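Local atomic coordinates of protein adenylyltransferase MntA (Aphanizomenon flos-aquae 2012/KM1/D3, PDB entry 7AE2), a protein that neutralises the toxin HepT mainly by di-AMPylation, building a chain of two AMP units from ATP on one tyrosine of the toxin. Residues 11-15 / 106-110. Sequence-based numbering, arbitrary orientation.
Sequences LRELS and KVLYE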
loop_
_atom_site.group_PDB
_atom_site.type_symbol
_atom_site.label_atom_id
_atom_site.label_comp_id
_atom_site.label_asym_id
_atom_site.label_seq_id
_atom_site.Cartn_x
_atom_site.Cartn_y
_atom_site.Cartn_z
ATOM N N LEU B 11 -0.915 11.466 -25.101
ATOM C CA LEU B 11 -0.142 11.863 -23.928
ATOM C C LEU B 11 0.820 12.993 -24.268
ATOM O O LEU B 11 1.024 13.910 -23.462
ATOM C CB LEU B 11 0.619 10.664 -23.360
ATOM C CG LEU B 11 -0.192 9.596 -22.622
ATOM C CD1 LEU B 11 0.704 8.439 -22.201
ATOM C CD2 LEU B 11 -0.903 10.189 -21.416
ATOM N N ARG B 12 1.415 12.953 -25.462
ATOM C CA ARG B 12 2.327 14.019 -25.864
ATOM C C ARG B 12 1.584 15.327 -26.105
ATOM O O ARG B 12 2.097 16.405 -25.787
ATOM C CB ARG B 12 3.104 13.606 -27.113
ATOM C CG ARG B 12 4.190 12.572 -26.859
ATOM C CD ARG B 12 5.117 12.453 -28.059
ATOM N NE ARG B 12 6.286 11.626 -27.772
ATOM C CZ ARG B 12 6.424 10.363 -28.163
ATOM N NH1 ARG B 12 5.465 9.775 -28.863
ATOM N NH2 ARG B 12 7.524 9.691 -27.857
ATOM N N GLU B 13 0.373 15.255 -26.664
ATOM C CA GLU B 13 -0.384 16.473 -26.934
ATOM C C GLU B 13 -0.950 17.069 -25.651
ATOM O O GLU B 13 -0.898 18.288 -25.450
ATOM C CB GLU B 13 -1.502 16.187 -27.935
ATOM C CG GLU B 13 -2.449 17.357 -28.178
ATOM C CD GLU B 13 -1.788 18.525 -28.893
ATOM O OE1 GLU B 13 -0.661 18.362 -29.409
ATOM O OE2 GLU B 13 -2.403 19.611 -28.943
ATOM N N LEU B 14 -1.488 16.225 -24.767
ATOM C CA LEU B 14 -2.016 16.712 -23.500
ATOM C C LEU B 14 -0.922 17.235 -22.578
ATOM O O LEU B 14 -1.221 18.008 -21.662
ATOM C CB LEU B 14 -2.804 15.601 -22.800
ATOM C CG LEU B 14 -4.098 15.145 -23.479
ATOM C CD1 LEU B 14 -4.678 13.928 -22.774
ATOM C CD2 LEU B 14 -5.116 16.275 -23.523
ATOM N N SER B 15 0.335 16.842 -22.803
ATOM C CA SER B 15 1.423 17.288 -21.940
ATOM C C SER B 15 1.770 18.758 -22.141
ATOM O O SER B 15 2.466 19.335 -21.298
ATOM C CB SER B 15 2.663 16.423 -22.169
ATOM O OG SER B 15 2.434 15.086 -21.758
ATOM N N LYS B 106 10.126 6.867 -23.030
ATOM C CA LYS B 106 9.533 7.603 -24.140
ATOM C C LYS B 106 9.130 8.980 -23.633
ATOM O O LYS B 106 8.244 9.095 -22.779
ATOM C CB LYS B 106 8.328 6.853 -24.709
ATOM C CG LYS B 106 8.667 5.476 -25.262
ATOM C CD LYS B 106 7.450 4.792 -25.862
ATOM C CE LYS B 106 7.820 3.447 -26.469
ATOM N NZ LYS B 106 6.640 2.770 -27.073
ATOM N N VAL B 107 9.781 10.020 -24.151
ATOM C CA VAL B 107 9.579 11.367 -23.631
ATOM C C VAL B 107 8.204 11.880 -24.042
ATOM O O VAL B 107 7.790 11.754 -25.202
ATOM C CB VAL B 107 10.705 12.299 -24.106
ATOM C CG1 VAL B 107 10.838 12.269 -25.627
ATOM C CG2 VAL B 107 10.486 13.712 -23.600
ATOM N N LEU B 108 7.481 12.455 -23.084
ATOM C CA LEU B 108 6.161 13.037 -23.312
ATOM C C LEU B 108 6.168 14.556 -23.340
ATOM O O LEU B 108 5.437 15.154 -24.131
ATOM C CB LEU B 108 5.180 12.567 -22.234
ATOM C CG LEU B 108 4.967 11.057 -22.143
ATOM C CD1 LEU B 108 4.073 10.727 -20.960
ATOM C CD2 LEU B 108 4.366 10.536 -23.438
ATOM N N TYR B 109 6.962 15.193 -22.485
ATOM C CA TYR B 109 7.097 16.641 -22.459
ATOM C C TYR B 109 8.575 16.990 -22.426
ATOM O O TYR B 109 9.367 16.300 -21.776
ATOM C CB TYR B 109 6.377 17.259 -21.246
ATOM C CG TYR B 109 6.639 18.740 -21.071
ATOM C CD1 TYR B 109 6.054 19.674 -21.920
ATOM C CD2 TYR B 109 7.474 19.203 -20.063
ATOM C CE1 TYR B 109 6.296 21.026 -21.768
ATOM C CE2 TYR B 109 7.720 20.555 -19.903
ATOM C CZ TYR B 109 7.127 21.459 -20.760
ATOM O OH TYR B 109 7.365 22.804 -20.610
ATOM N N GLU B 110 8.946 18.060 -23.124
ATOM C CA GLU B 110 10.361 18.373 -23.294
ATOM C C GLU B 110 10.522 19.857 -23.582
ATOM O O GLU B 110 10.018 20.348 -24.598
ATOM C CB GLU B 110 10.952 17.532 -24.426
ATOM C CG GLU B 110 12.464 17.398 -24.399
ATOM C CD GLU B 110 12.996 16.593 -25.570
ATOM O OE1 GLU B 110 12.177 16.098 -26.374
ATOM O OE2 GLU B 110 14.231 16.455 -25.691
HETATM O O HOH W 1 4.446 17.367 -25.101
#
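With CG anti to its carbonyl carbon (chi1 -74°) and the chain running extended from CG to NE, Arg12 reaches out of helix 8-14 across Leu108 to the backbone of Val107, while Leu108, whose CG is likewise anti to its carbonyl carbon, lays its side chain alongside Leu11 and Arg12. The Arg12 and Leu108 side chains cross at about a right angle, Arg12 CG lying 4.0 Å from Leu108 CD2. Beyond that crossing Arg12 NE donates to Val107 O at 3.0 Å. The donor sits nearly in line with the C=O bond, yet the hydrogen bond is bent, with an N-H...O angle of 134°, and the oxygen lies 30° out of the guanidinium plane. The same methyl, Leu108 CD2, also rests 3.7 Å from Leu11 CB. Leu108 continues inward to Leu30 and Phe47 of the sheet, and Leu11 to Trp45 and Phe78, so the aliphatic pair belongs to the core between helix and sheet. Ser15 sets its CB 3.9 Å from Tyr109 CB, while its OG donates a hydrogen bond to Leu11 O.

A water donates to both Arg12 O and Leu108 O, each at 2.6 Å, supplying the donors that two acceptors cannot offer each other. Strand 106-110, at an edge of the nucleotidyltransferase sheet, bends here in a classic beta bulge, its Leu108 and Tyr109 both opposite Leu28. The contact thus fastens the N-terminal helix to this sheet, with the Leu108 side chain about 10 Å from that of Asp46, a magnesium ligand by similarity. Its chemistry is divided: methyl and methylene groups fill the buried side, whereas a bent arginine bond to Val107 O and a water shared by Arg12 O and Leu108 O tie helix to strand by polar links.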